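Local coordinates for ParM protein (Staphylococcus aureus, PDB 3JS6) that is an actin-like protein that forms filaments and probably uses them to segregate plasmid DNA to daughter cells, at residues N3-A8 and K19-K24; S52-N57 and L64-D69; C98-L103 and R141-D146; E110-V115 and I148-N153. All blocks are in the same frame, centred on the assembly; numbering follows the deposited sequence.

Contact 1 (N3-A8 and K19-K24); sequences NVYVMA and KINDEK
Ala8 and Lys19 form an antiparallel backbone pair at the open end of the first beta hairpin, strands 4-11 and 15-20, of the N-terminal actin-like domain. Two hydrogen bonds join them: Ala8 N reaches Lys19 O at 3.0 Å, almost straight at 171°, and Lys19 N reaches Ala8 O at 2.9 Å. Towards Val6 the strands separate and water takes over. One water receives a bond from Asn21 N and donates to Val6 O, 2.6 Å away; a second accepts from Val6 N and donates to Asn21 OD1, lying in the plane of the Tyr5 ring at its edge. Asn21 is the second residue of a type II' turn from Ile20 to Glu23, and its amide leans against the ring, ND2 3.6 Å from Tyr5 CD2 with the planes 71° apart. Lys19 NZ folds back onto Asn21 O at 3.0 Å and also forms a salt bridge with Glu331. On the face opposite Ala8 and Lys19, with its CG1 anti to the backbone N (chi1 -179°), Ile20 brings CD1 against both Tyr5 CB and the CG of selenomethionine Met7, at 4.0 and 4.1 Å. Met7 and Ile20 both pack on helix 90-104, Ala8 and Lys19 rest on helix 325-342 across the sheet, and strand 4-11 pairs along its other edge with strand 111-120.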
loop_
_atom_site.group_PDB
_atom_site.type_symbol
_atom_site.label_atom_id
_atom_site.label_comp_id
_atom_site.label_asym_id
_atom_site.label_seq_id
_atom_site.Cartn_x
_atom_site.Cartn_y
_atom_site.Cartn_z
ATOM N N ASN A 3 13.504 18.066 -15.704
ATOM C CA ASN A 3 13.892 16.688 -15.412
ATOM C C ASN A 3 13.050 16.197 -14.209
ATOM O O ASN A 3 13.551 16.134 -13.086
ATOM C CB ASN A 3 15.376 16.703 -15.048
ATOM C CG ASN A 3 15.911 15.342 -14.688
ATOM O OD1 ASN A 3 16.941 15.234 -14.007
ATOM N ND2 ASN A 3 15.236 14.292 -15.152
ATOM N N VAL A 4 11.790 15.838 -14.444
ATOM C CA VAL A 4 10.910 15.423 -13.348
ATOM C C VAL A 4 10.519 13.939 -13.337
ATOM O O VAL A 4 10.137 13.371 -14.352
ATOM C CB VAL A 4 9.643 16.281 -13.357
ATOM C CG1 VAL A 4 8.766 15.938 -12.178
ATOM C CG2 VAL A 4 10.018 17.776 -13.347
ATOM N N TYR A 5 10.618 13.324 -12.167
ATOM C CA TYR A 5 10.286 11.909 -11.985
ATOM C C TYR A 5 8.998 11.742 -11.197
ATOM O O TYR A 5 8.596 12.644 -10.476
ATOM C CB TYR A 5 11.399 11.209 -11.225
ATOM C CG TYR A 5 12.698 11.176 -11.959
ATOM C CD1 TYR A 5 13.737 12.051 -11.622
ATOM C CD2 TYR A 5 12.898 10.282 -13.004
ATOM C CE1 TYR A 5 14.940 12.024 -12.314
ATOM C CE2 TYR A 5 14.093 10.253 -13.699
ATOM C CZ TYR A 5 15.109 11.123 -13.351
ATOM O OH TYR A 5 16.296 11.105 -14.063
ATOM N N VAL A 6 8.359 10.579 -11.310
ATOM C CA VAL A 6 7.128 10.363 -10.582
ATOM C C VAL A 6 7.341 9.336 -9.471
ATOM O O VAL A 6 7.777 8.224 -9.734
ATOM C CB VAL A 6 6.003 9.879 -11.534
ATOM C CG1 VAL A 6 4.785 9.414 -10.736
ATOM C CG2 VAL A 6 5.584 11.036 -12.466
HETATM N N MSE A 7 7.075 9.735 -8.233
HETATM C CA MSE A 7 7.193 8.828 -7.087
HETATM C C MSE A 7 5.783 8.426 -6.689
HETATM O O MSE A 7 4.942 9.299 -6.457
HETATM C CB MSE A 7 7.815 9.498 -5.872
HETATM C CG MSE A 7 9.317 9.779 -5.925
HETATM SE SE MSE A 7 9.887 10.540 -4.177
HETATM C CE MSE A 7 11.781 10.512 -4.418
ATOM N N ALA A 8 5.532 7.116 -6.600
ATOM C CA ALA A 8 4.234 6.615 -6.191
ATOM C C ALA A 8 4.504 5.905 -4.867
ATOM O O ALA A 8 5.404 5.075 -4.777
ATOM C CB ALA A 8 3.685 5.651 -7.200
ATOM N N LYS A 19 7.326 3.093 -5.685
ATOM C CA LYS A 19 7.741 2.803 -7.055
ATOM C C LYS A 19 8.210 4.081 -7.738
ATOM O O LYS A 19 7.606 5.137 -7.568
ATOM C CB LYS A 19 6.576 2.173 -7.837
ATOM C CG LYS A 19 6.899 1.745 -9.268
ATOM C CD LYS A 19 5.716 1.029 -9.918
ATOM C CE LYS A 19 6.102 0.470 -11.296
ATOM N NZ LYS A 19 6.224 1.544 -12.324
ATOM N N ILE A 20 9.315 3.986 -8.467
ATOM C CA ILE A 20 9.821 5.112 -9.236
ATOM C C ILE A 20 10.409 4.476 -10.486
ATOM O O ILE A 20 11.211 3.555 -10.397
ATOM C CB ILE A 20 10.878 5.973 -8.450
ATOM C CG1 ILE A 20 11.332 7.146 -9.342
ATOM C CG2 ILE A 20 12.052 5.127 -7.988
ATOM C CD1 ILE A 20 12.062 8.258 -8.603
ATOM N N ASN A 21 9.982 4.959 -11.655
ATOM C CA ASN A 21 10.428 4.388 -12.910
ATOM C C ASN A 21 10.167 2.872 -12.840
ATOM O O ASN A 21 9.047 2.458 -12.525
ATOM C CB ASN A 21 11.906 4.725 -13.146
ATOM C CG ASN A 21 12.150 6.247 -13.215
ATOM O OD1 ASN A 21 11.333 6.996 -13.750
ATOM N ND2 ASN A 21 13.279 6.692 -12.688
ATOM N N ASP A 22 11.170 2.043 -13.108
ATOM C CA ASP A 22 10.966 0.595 -13.062
ATOM C C ASP A 22 11.415 -0.021 -11.746
ATOM O O ASP A 22 11.499 -1.235 -11.619
ATOM C CB ASP A 22 11.714 -0.067 -14.217
ATOM C CG ASP A 22 11.231 0.431 -15.571
ATOM O OD1 ASP A 22 10.007 0.387 -15.815
ATOM O OD2 ASP A 22 12.067 0.867 -16.387
ATOM N N GLU A 23 11.691 0.830 -10.767
ATOM C CA GLU A 23 12.164 0.388 -9.458
ATOM C C GLU A 23 11.030 0.365 -8.435
ATOM O O GLU A 23 10.177 1.256 -8.420
ATOM C CB GLU A 23 13.261 1.351 -8.990
ATOM C CG GLU A 23 14.709 0.899 -9.158
ATOM C CD GLU A 23 14.990 0.061 -10.398
ATOM O OE1 GLU A 23 14.987 0.597 -11.535
ATOM O OE2 GLU A 23 15.227 -1.153 -10.220
ATOM N N LYS A 24 10.999 -0.643 -7.571
ATOM C CA LYS A 24 9.943 -0.658 -6.572
ATOM C C LYS A 24 10.393 -1.334 -5.299
ATOM O O LYS A 24 11.407 -1.999 -5.302
ATOM C CB LYS A 24 8.666 -1.310 -7.139
ATOM C CG LYS A 24 8.829 -2.715 -7.672
ATOM C CD LYS A 24 7.526 -3.174 -8.333
ATOM C CE LYS A 24 7.557 -4.648 -8.696
ATOM N NZ LYS A 24 6.223 -5.142 -9.162
HETATM O O HOH W 1 7.624 6.609 -11.826
HETATM O O HOH W 2 9.262 8.853 -13.297
#

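Contact 2 (S52-N57 and L64-D69); sequences SEFIIN and LLFGND
Leu64 and Phe54 face each other as an antiparallel hydrogen-bonded pair, Phe54 N to Leu64 O and Leu64 N to Phe54 O both at 2.9 Å. Their side chains leave the sheet on the same face and meet at the root, CB to CB at 4.1 Å. Beyond this the two diverge: Leu64 sends CD1 to Ile56 CG1, 4.1 Å away and crossing it at about a right angle, while the Phe54 ring heads towards Phe66. Phe54 has CG anti to its carbonyl carbon (chi1 -58°), and the ring lies with the carbonyl oxygens of Leu64 and Phe66 in its plane at the edge. Its CE1 touches Phe66 CB obliquely at 3.7 Å. Phe66 takes the other common setting, CG anti to N (chi1 -177°), which carries its own ring away from strand 52-56 and turns its edge to Phe54 CZ. These strands make a beta hairpin in the large mixed sheet of the actin-like N-terminal domain, where strand 52-56 also pairs with 141-145 and strand 64-66 with 23-33. Helix 90-104 covers the aromatic face: Cys98 is touched by Phe54, Leu64 and Phe66 alike. At the far end of the pairing Ser52 N donates a nearly straight bond to Phe66 O at 3.0 Å; the return bond from Phe66 N is weak. On the opposite face the stem of Glu53 runs beside Leu65, with Glu53 CG 3.9 Å from Leu65 CD2. The Glu53 carboxylate continues to a salt bridge between OE2 and Lys34 NZ.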
loop_
_atom_site.group_PDB
_atom_site.type_symbol
_atom_site.label_atom_id
_atom_site.label_comp_id
_atom_site.label_asym_id
_atom_site.label_seq_id
_atom_site.Cartn_x
_atom_site.Cartn_y
_atom_site.Cartn_z
ATOM N N SER A 52 18.966 0.362 4.828
ATOM C CA SER A 52 19.770 1.550 4.561
ATOM C C SER A 52 19.786 2.549 5.710
ATOM O O SER A 52 18.960 2.491 6.617
ATOM C CB SER A 52 19.262 2.255 3.296
ATOM O OG SER A 52 19.427 1.437 2.159
ATOM N N GLU A 53 20.747 3.459 5.657
ATOM C CA GLU A 53 20.901 4.498 6.667
ATOM C C GLU A 53 20.479 5.802 6.051
ATOM O O GLU A 53 20.875 6.105 4.917
ATOM C CB GLU A 53 22.355 4.602 7.126
ATOM C CG GLU A 53 22.899 3.322 7.711
ATOM C CD GLU A 53 24.324 3.482 8.217
ATOM O OE1 GLU A 53 25.063 4.345 7.682
ATOM O OE2 GLU A 53 24.706 2.738 9.142
ATOM N N PHE A 54 19.677 6.568 6.793
ATOM C CA PHE A 54 19.169 7.850 6.314
ATOM C C PHE A 54 19.496 9.015 7.247
ATOM O O PHE A 54 19.213 8.956 8.453
ATOM C CB PHE A 54 17.642 7.794 6.154
ATOM C CG PHE A 54 17.169 6.726 5.213
ATOM C CD1 PHE A 54 17.154 5.384 5.593
ATOM C CD2 PHE A 54 16.770 7.061 3.926
ATOM C CE1 PHE A 54 16.746 4.400 4.688
ATOM C CE2 PHE A 54 16.368 6.081 3.025
ATOM C CZ PHE A 54 16.356 4.753 3.410
ATOM N N ILE A 55 20.096 10.063 6.682
ATOM C CA ILE A 55 20.389 11.286 7.441
ATOM C C ILE A 55 19.589 12.373 6.740
ATOM O O ILE A 55 19.777 12.630 5.535
ATOM C CB ILE A 55 21.879 11.634 7.431
ATOM C CG1 ILE A 55 22.650 10.589 8.241
ATOM C CG2 ILE A 55 22.097 13.014 8.049
ATOM C CD1 ILE A 55 24.159 10.795 8.200
ATOM N N ILE A 56 18.696 13.011 7.493
ATOM C CA ILE A 56 17.797 14.027 6.927
ATOM C C ILE A 56 18.224 15.463 7.269
ATOM O O ILE A 56 18.391 15.802 8.444
ATOM C CB ILE A 56 16.346 13.850 7.471
ATOM C CG1 ILE A 56 15.913 12.375 7.433
ATOM C CG2 ILE A 56 15.395 14.760 6.694
ATOM C CD1 ILE A 56 16.114 11.701 6.103
ATOM N N ASN A 57 18.367 16.293 6.238
ATOM C CA ASN A 57 18.773 17.709 6.374
ATOM C C ASN A 57 20.003 17.955 7.242
ATOM O O ASN A 57 20.056 18.915 8.023
ATOM C CB ASN A 57 17.605 18.566 6.884
ATOM C CG ASN A 57 16.504 18.706 5.852
ATOM O OD1 ASN A 57 16.776 18.811 4.648
ATOM N ND2 ASN A 57 15.265 18.698 6.307
ATOM N N LEU A 64 18.625 7.324 10.762
ATOM C CA LEU A 64 17.445 6.461 10.710
ATOM C C LEU A 64 17.762 5.144 9.982
ATOM O O LEU A 64 18.589 5.125 9.081
ATOM C CB LEU A 64 16.302 7.200 10.002
ATOM C CG LEU A 64 15.708 8.448 10.692
ATOM C CD1 LEU A 64 14.721 9.163 9.739
ATOM C CD2 LEU A 64 14.983 8.020 11.949
ATOM N N LEU A 65 17.088 4.062 10.370
ATOM C CA LEU A 65 17.288 2.741 9.760
ATOM C C LEU A 65 15.966 2.263 9.186
ATOM O O LEU A 65 14.943 2.218 9.893
ATOM C CB LEU A 65 17.791 1.746 10.815
ATOM C CG LEU A 65 19.210 2.072 11.275
ATOM C CD1 LEU A 65 19.593 1.195 12.468
ATOM C CD2 LEU A 65 20.168 1.849 10.072
ATOM N N PHE A 66 15.988 1.881 7.915
ATOM C CA PHE A 66 14.771 1.452 7.227
ATOM C C PHE A 66 15.096 0.415 6.164
ATOM O O PHE A 66 16.034 0.591 5.382
ATOM C CB PHE A 66 14.123 2.686 6.582
ATOM C CG PHE A 66 12.817 2.417 5.886
ATOM C CD1 PHE A 66 11.742 1.860 6.566
ATOM C CD2 PHE A 66 12.659 2.747 4.542
ATOM C CE1 PHE A 66 10.519 1.633 5.908
ATOM C CE2 PHE A 66 11.448 2.527 3.885
ATOM C CZ PHE A 66 10.377 1.967 4.578
ATOM N N GLY A 67 14.316 -0.661 6.134
ATOM C CA GLY A 67 14.545 -1.721 5.161
ATOM C C GLY A 67 14.027 -3.070 5.640
ATOM O O GLY A 67 13.724 -3.262 6.828
ATOM N N ASN A 68 13.919 -4.011 4.711
ATOM C CA ASN A 68 13.434 -5.352 5.027
ATOM C C ASN A 68 14.250 -6.074 6.092
ATOM O O ASN A 68 13.705 -6.875 6.856
ATOM C CB ASN A 68 13.418 -6.199 3.758
ATOM C CG ASN A 68 12.275 -5.839 2.858
ATOM O OD1 ASN A 68 11.128 -5.916 3.271
ATOM N ND2 ASN A 68 12.575 -5.437 1.623
ATOM N N ASP A 69 15.551 -5.802 6.151
ATOM C CA ASP A 69 16.409 -6.474 7.132
ATOM C C ASP A 69 16.674 -5.642 8.374
ATOM O O ASP A 69 17.656 -5.882 9.098
ATOM C CB ASP A 69 17.748 -6.849 6.505
ATOM C CG ASP A 69 17.636 -8.004 5.539
ATOM O OD1 ASP A 69 16.734 -8.836 5.730
ATOM O OD2 ASP A 69 18.455 -8.088 4.599
#

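Contact 3 (C98-L103 and R141-D146); sequences CSIGLL and RLIEID
Helix 98-103 crosses strand 141-145 at -70° with axes 8.6 Å apart, and the backbones come nearest at Gly101 and Ile143, whose CA atoms are 6.1 Å from each other. This is helix-on-sheet packing in the N-terminal actin-like domain, helix 90-104 lying against one face of its large mixed sheet. Alternate residues of the strand, Arg141, Ile143 and Ile145, point at the helix, and no hydrogen bond joins the two segments. Having no side chain, Gly101 gives the strand direct access to the helix backbone. Ile143 lays CD1 on Gly101 CA at 3.8 Å, while Ile145 presses CG1 and CD1 against the carbonyl oxygen of Gly101, the latter at 3.4 Å. The flank towards the start of the strand is held by Ile100, whose CG2 approaches Ile143 CD1 at 4.3 Å. Arg141 arrives there by a detour: CG sits between its backbone N and carbonyl carbon (chi1 65°), and the chain bends again at chi2 and chi3. The guanidinium is thereby brought flat against the tip of Ile100, with NH2 engaged in a salt bridge to Glu97 one turn earlier on the same helix. That ion pair, together with a weak bond from NH1 to Leu137 O, would limit rotation of the group. Ile100 CD1 stands over one guanidinium face, 3.5 Å from Arg141 CZ and 3.3 Å from Arg141 NH1.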
loop_
_atom_site.group_PDB
_atom_site.type_symbol
_atom_site.label_atom_id
_atom_site.label_comp_id
_atom_site.label_asym_id
_atom_site.label_seq_id
_atom_site.Cartn_x
_atom_site.Cartn_y
_atom_site.Cartn_z
ATOM N N CYS A 98 12.226 8.494 4.892
ATOM C CA CYS A 98 13.036 7.346 4.426
ATOM C C CYS A 98 12.490 6.712 3.134
ATOM O O CYS A 98 13.256 6.227 2.299
ATOM C CB CYS A 98 13.125 6.265 5.516
ATOM S SG CYS A 98 13.979 6.868 6.990
ATOM N N SER A 99 11.168 6.693 3.001
ATOM C CA SER A 99 10.499 6.123 1.833
ATOM C C SER A 99 10.799 7.023 0.630
ATOM O O SER A 99 11.134 6.561 -0.462
ATOM C CB SER A 99 8.987 6.045 2.085
ATOM O OG SER A 99 8.707 5.123 3.129
ATOM N N ILE A 100 10.690 8.321 0.837
ATOM C CA ILE A 100 11.004 9.242 -0.243
ATOM C C ILE A 100 12.488 9.076 -0.576
ATOM O O ILE A 100 12.875 9.005 -1.745
ATOM C CB ILE A 100 10.687 10.695 0.172
ATOM C CG1 ILE A 100 9.159 10.893 0.131
ATOM C CG2 ILE A 100 11.443 11.674 -0.736
ATOM C CD1 ILE A 100 8.670 12.241 0.645
ATOM N N GLY A 101 13.321 8.976 0.457
ATOM C CA GLY A 101 14.746 8.812 0.234
ATOM C C GLY A 101 15.122 7.565 -0.557
ATOM O O GLY A 101 16.016 7.612 -1.413
ATOM N N LEU A 102 14.451 6.446 -0.281
ATOM C CA LEU A 102 14.737 5.190 -0.986
ATOM C C LEU A 102 14.436 5.343 -2.471
ATOM O O LEU A 102 15.157 4.818 -3.313
ATOM C CB LEU A 102 13.890 4.025 -0.454
ATOM C CG LEU A 102 14.452 3.024 0.556
ATOM C CD1 LEU A 102 13.437 1.864 0.669
ATOM C CD2 LEU A 102 15.841 2.492 0.121
ATOM N N LEU A 103 13.344 6.028 -2.787
ATOM C CA LEU A 103 13.015 6.235 -4.184
ATOM C C LEU A 103 14.025 7.203 -4.817
ATOM O O LEU A 103 14.467 6.975 -5.952
ATOM C CB LEU A 103 11.585 6.746 -4.349
ATOM C CG LEU A 103 10.457 5.785 -3.891
ATOM C CD1 LEU A 103 9.089 6.379 -4.260
ATOM C CD2 LEU A 103 10.610 4.400 -4.548
ATOM N N ARG A 141 13.940 18.677 0.460
ATOM C CA ARG A 141 14.719 18.145 1.568
ATOM C C ARG A 141 16.001 17.495 1.109
ATOM O O ARG A 141 16.096 17.019 -0.010
ATOM C CB ARG A 141 13.897 17.141 2.366
ATOM C CG ARG A 141 13.491 15.871 1.633
ATOM C CD ARG A 141 12.076 16.039 1.082
ATOM N NE ARG A 141 11.099 15.598 2.088
ATOM C CZ ARG A 141 9.805 15.334 1.869
ATOM N NH1 ARG A 141 9.302 15.461 0.644
ATOM N NH2 ARG A 141 9.020 14.948 2.879
ATOM N N LEU A 142 16.995 17.494 1.973
ATOM C CA LEU A 142 18.264 16.864 1.685
ATOM C C LEU A 142 18.252 15.516 2.411
ATOM O O LEU A 142 18.059 15.447 3.635
ATOM C CB LEU A 142 19.427 17.696 2.227
ATOM C CG LEU A 142 20.771 16.963 2.057
ATOM C CD1 LEU A 142 21.101 16.909 0.576
ATOM C CD2 LEU A 142 21.894 17.672 2.820
ATOM N N ILE A 143 18.442 14.442 1.670
ATOM C CA ILE A 143 18.469 13.139 2.312
ATOM C C ILE A 143 19.727 12.428 1.848
ATOM O O ILE A 143 20.041 12.392 0.659
ATOM C CB ILE A 143 17.237 12.277 1.944
ATOM C CG1 ILE A 143 15.961 12.958 2.437
ATOM C CG2 ILE A 143 17.376 10.866 2.555
ATOM C CD1 ILE A 143 14.726 12.212 2.033
ATOM N N GLU A 144 20.447 11.860 2.803
ATOM C CA GLU A 144 21.661 11.127 2.502
ATOM C C GLU A 144 21.300 9.660 2.750
ATOM O O GLU A 144 20.953 9.289 3.884
ATOM C CB GLU A 144 22.769 11.575 3.463
ATOM C CG GLU A 144 24.166 11.213 3.035
ATOM C CD GLU A 144 25.155 11.332 4.170
ATOM O OE1 GLU A 144 25.396 10.321 4.873
ATOM O OE2 GLU A 144 25.680 12.442 4.369
ATOM N N ILE A 145 21.371 8.841 1.700
ATOM C CA ILE A 145 21.040 7.421 1.811
ATOM C C ILE A 145 22.346 6.658 1.688
ATOM O O ILE A 145 23.042 6.777 0.669
ATOM C CB ILE A 145 20.075 6.945 0.689
ATOM C CG1 ILE A 145 18.820 7.815 0.663
ATOM C CG2 ILE A 145 19.646 5.484 0.964
ATOM C CD1 ILE A 145 18.903 9.027 -0.266
ATOM N N ASP A 146 22.689 5.910 2.732
ATOM C CA ASP A 146 23.938 5.156 2.751
ATOM C C ASP A 146 25.102 6.046 2.284
ATOM O O ASP A 146 25.909 5.656 1.429
ATOM C CB ASP A 146 23.789 3.917 1.857
ATOM C CG ASP A 146 22.790 2.919 2.418
ATOM O OD1 ASP A 146 22.139 2.208 1.624
ATOM O OD2 ASP A 146 22.658 2.844 3.663
#

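Contact 4 (E110-V115 and I148-N153); sequences EVVNVV and IAKTIN
Strands 111-115 and 148-153 run parallel in the large mixed sheet of the actin-like N-terminal domain, joined in the chain through helix 128-137 and strand 141-145. Thr151 gives and receives in turn: its N donates to Glu110 O at 2.9 Å, and its O accepts from Val112 N at 2.7 Å, a short bond with an N-H...O angle of 173°. The alternation continues as Asn153 N donates to Val112 O at 3.0 Å and Val114 N to Asn153 O at 2.9 Å. One face is largely apolar. There Val112 CB approaches Ile152 CG1 at 4.3 Å, and Lys150, bent at chi2 (-60°), lays its CD against Val112 CG2 at 4.0 Å. The same bend folds the lysine back towards the chain that leads into strand 111-115, where NZ bonds to Val107 O and Glu109 O. Inward of this face, Ile152 also meets Ile143, and Val114 meets Met7 on strand 4-11, the other parallel neighbour of strand 111-120. The opposite face is more polar. Asn113 and Asn153 stand side by side with their amide planes only 20° apart, Asn113 ND2 3.3 Å from Asn153 OD1. The other end of that second amide is anchored from outside, Asn153 ND2 bonding to Ser140 OG. Besides Asn113 ND2, Asn153 OD1 has a methyl beside it, Val111 CG1 at 3.8 Å.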
loop_
_atom_site.group_PDB
_atom_site.type_symbol
_atom_site.label_atom_id
_atom_site.label_comp_id
_atom_site.label_asym_id
_atom_site.label_seq_id
_atom_site.Cartn_x
_atom_site.Cartn_y
_atom_site.Cartn_z
ATOM N N GLU A 110 22.212 14.068 -8.685
ATOM C CA GLU A 110 22.194 14.654 -7.346
ATOM C C GLU A 110 20.883 15.352 -7.006
ATOM O O GLU A 110 20.335 15.188 -5.909
ATOM C CB GLU A 110 23.300 15.693 -7.203
ATOM C CG GLU A 110 24.630 15.160 -6.786
ATOM C CD GLU A 110 25.226 15.991 -5.673
ATOM O OE1 GLU A 110 24.676 15.948 -4.548
ATOM O OE2 GLU A 110 26.228 16.696 -5.923
ATOM N N VAL A 111 20.404 16.168 -7.930
ATOM C CA VAL A 111 19.162 16.892 -7.702
ATOM C C VAL A 111 18.006 16.114 -8.298
ATOM O O VAL A 111 17.938 15.913 -9.507
ATOM C CB VAL A 111 19.216 18.295 -8.317
ATOM C CG1 VAL A 111 17.873 19.015 -8.087
ATOM C CG2 VAL A 111 20.345 19.091 -7.665
ATOM N N VAL A 112 17.092 15.693 -7.435
ATOM C CA VAL A 112 15.945 14.874 -7.828
ATOM C C VAL A 112 14.646 15.631 -7.750
ATOM O O VAL A 112 14.130 15.851 -6.648
ATOM C CB VAL A 112 15.835 13.620 -6.888
ATOM C CG1 VAL A 112 14.726 12.685 -7.370
ATOM C CG2 VAL A 112 17.155 12.885 -6.873
ATOM N N ASN A 113 14.105 16.046 -8.896
ATOM C CA ASN A 113 12.840 16.767 -8.900
ATOM C C ASN A 113 11.734 15.737 -9.121
ATOM O O ASN A 113 11.833 14.884 -10.005
ATOM C CB ASN A 113 12.825 17.801 -10.027
ATOM C CG ASN A 113 13.968 18.795 -9.915
ATOM O OD1 ASN A 113 14.781 18.924 -10.824
ATOM N ND2 ASN A 113 14.034 19.496 -8.794
ATOM N N VAL A 114 10.683 15.821 -8.329
ATOM C CA VAL A 114 9.607 14.860 -8.456
ATOM C C VAL A 114 8.248 15.425 -8.178
ATOM O O VAL A 114 8.093 16.557 -7.684
ATOM C CB VAL A 114 9.774 13.714 -7.421
ATOM C CG1 VAL A 114 11.171 13.103 -7.513
ATOM C CG2 VAL A 114 9.539 14.279 -5.993
ATOM N N VAL A 115 7.260 14.608 -8.519
ATOM C CA VAL A 115 5.879 14.862 -8.157
ATOM C C VAL A 115 5.599 13.575 -7.344
ATOM O O VAL A 115 6.172 12.518 -7.640
ATOM C CB VAL A 115 4.946 14.912 -9.339
ATOM C CG1 VAL A 115 5.157 16.237 -10.100
ATOM C CG2 VAL A 115 5.187 13.707 -10.238
ATOM N N ILE A 148 25.074 8.729 0.396
ATOM C CA ILE A 148 24.905 9.453 -0.864
ATOM C C ILE A 148 23.847 10.558 -0.739
ATOM O O ILE A 148 22.672 10.278 -0.540
ATOM C CB ILE A 148 24.482 8.488 -2.004
ATOM C CG1 ILE A 148 25.494 7.342 -2.142
ATOM C CG2 ILE A 148 24.343 9.250 -3.306
ATOM C CD1 ILE A 148 26.906 7.793 -2.527
ATOM N N ALA A 149 24.270 11.813 -0.881
ATOM C CA ALA A 149 23.374 12.963 -0.763
ATOM C C ALA A 149 22.475 13.182 -1.974
ATOM O O ALA A 149 22.945 13.219 -3.110
ATOM C CB ALA A 149 24.197 14.251 -0.503
ATOM N N LYS A 150 21.179 13.306 -1.724
ATOM C CA LYS A 150 20.214 13.584 -2.790
ATOM C C LYS A 150 19.455 14.803 -2.336
ATOM O O LYS A 150 19.021 14.867 -1.177
ATOM C CB LYS A 150 19.207 12.440 -2.976
ATOM C CG LYS A 150 19.783 11.162 -3.574
ATOM C CD LYS A 150 20.381 11.397 -4.944
ATOM C CE LYS A 150 20.951 10.104 -5.500
ATOM N NZ LYS A 150 21.593 10.285 -6.830
ATOM N N THR A 151 19.315 15.768 -3.239
ATOM C CA THR A 151 18.558 16.976 -2.980
ATOM C C THR A 151 17.217 16.677 -3.619
ATOM O O THR A 151 17.150 16.447 -4.828
ATOM C CB THR A 151 19.171 18.197 -3.700
ATOM O OG1 THR A 151 20.449 18.491 -3.132
ATOM C CG2 THR A 151 18.262 19.404 -3.569
ATOM N N ILE A 152 16.150 16.692 -2.830
ATOM C CA ILE A 152 14.836 16.363 -3.365
ATOM C C ILE A 152 13.863 17.524 -3.370
ATOM O O ILE A 152 13.506 18.050 -2.309
ATOM C CB ILE A 152 14.202 15.207 -2.560
ATOM C CG1 ILE A 152 15.076 13.957 -2.709
ATOM C CG2 ILE A 152 12.769 14.944 -3.037
ATOM C CD1 ILE A 152 15.370 13.258 -1.413
ATOM N N ASN A 153 13.418 17.919 -4.547
ATOM C CA ASN A 153 12.440 18.993 -4.692
ATOM C C ASN A 153 11.095 18.412 -5.117
ATOM O O ASN A 153 11.036 17.604 -6.039
ATOM C CB ASN A 153 12.945 20.049 -5.677
ATOM C CG ASN A 153 14.250 20.682 -5.234
ATOM O OD1 ASN A 153 15.249 20.636 -5.952
ATOM N ND2 ASN A 153 14.239 21.294 -4.055
#

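In the fold
All four contacts belong to one sheet and the helix against it. Contacts 2 and 3 are buried, with centres about 8 Å apart, and both lie against helix 90-104, on the neighbouring strands 52-56 and 141-145. Contacts 1 and 4 are only partly buried, and there water bridges or side-chain amides appear beside apolar packing. Strand 4-11 pairs with 111-120, linking contact 1 to contact 4, while strand 141-145 also pairs with 148-161 of contact 4. Contacts 1, 2 and 4 rest on backbone hydrogen bonds, antiparallel in the hairpins and parallel in contact 4; contact 3 has none and rests on side chains packed against each other and against the bare backbone of Gly101. Helix 90-104 also reaches contact 1, through Met7 on Ile100.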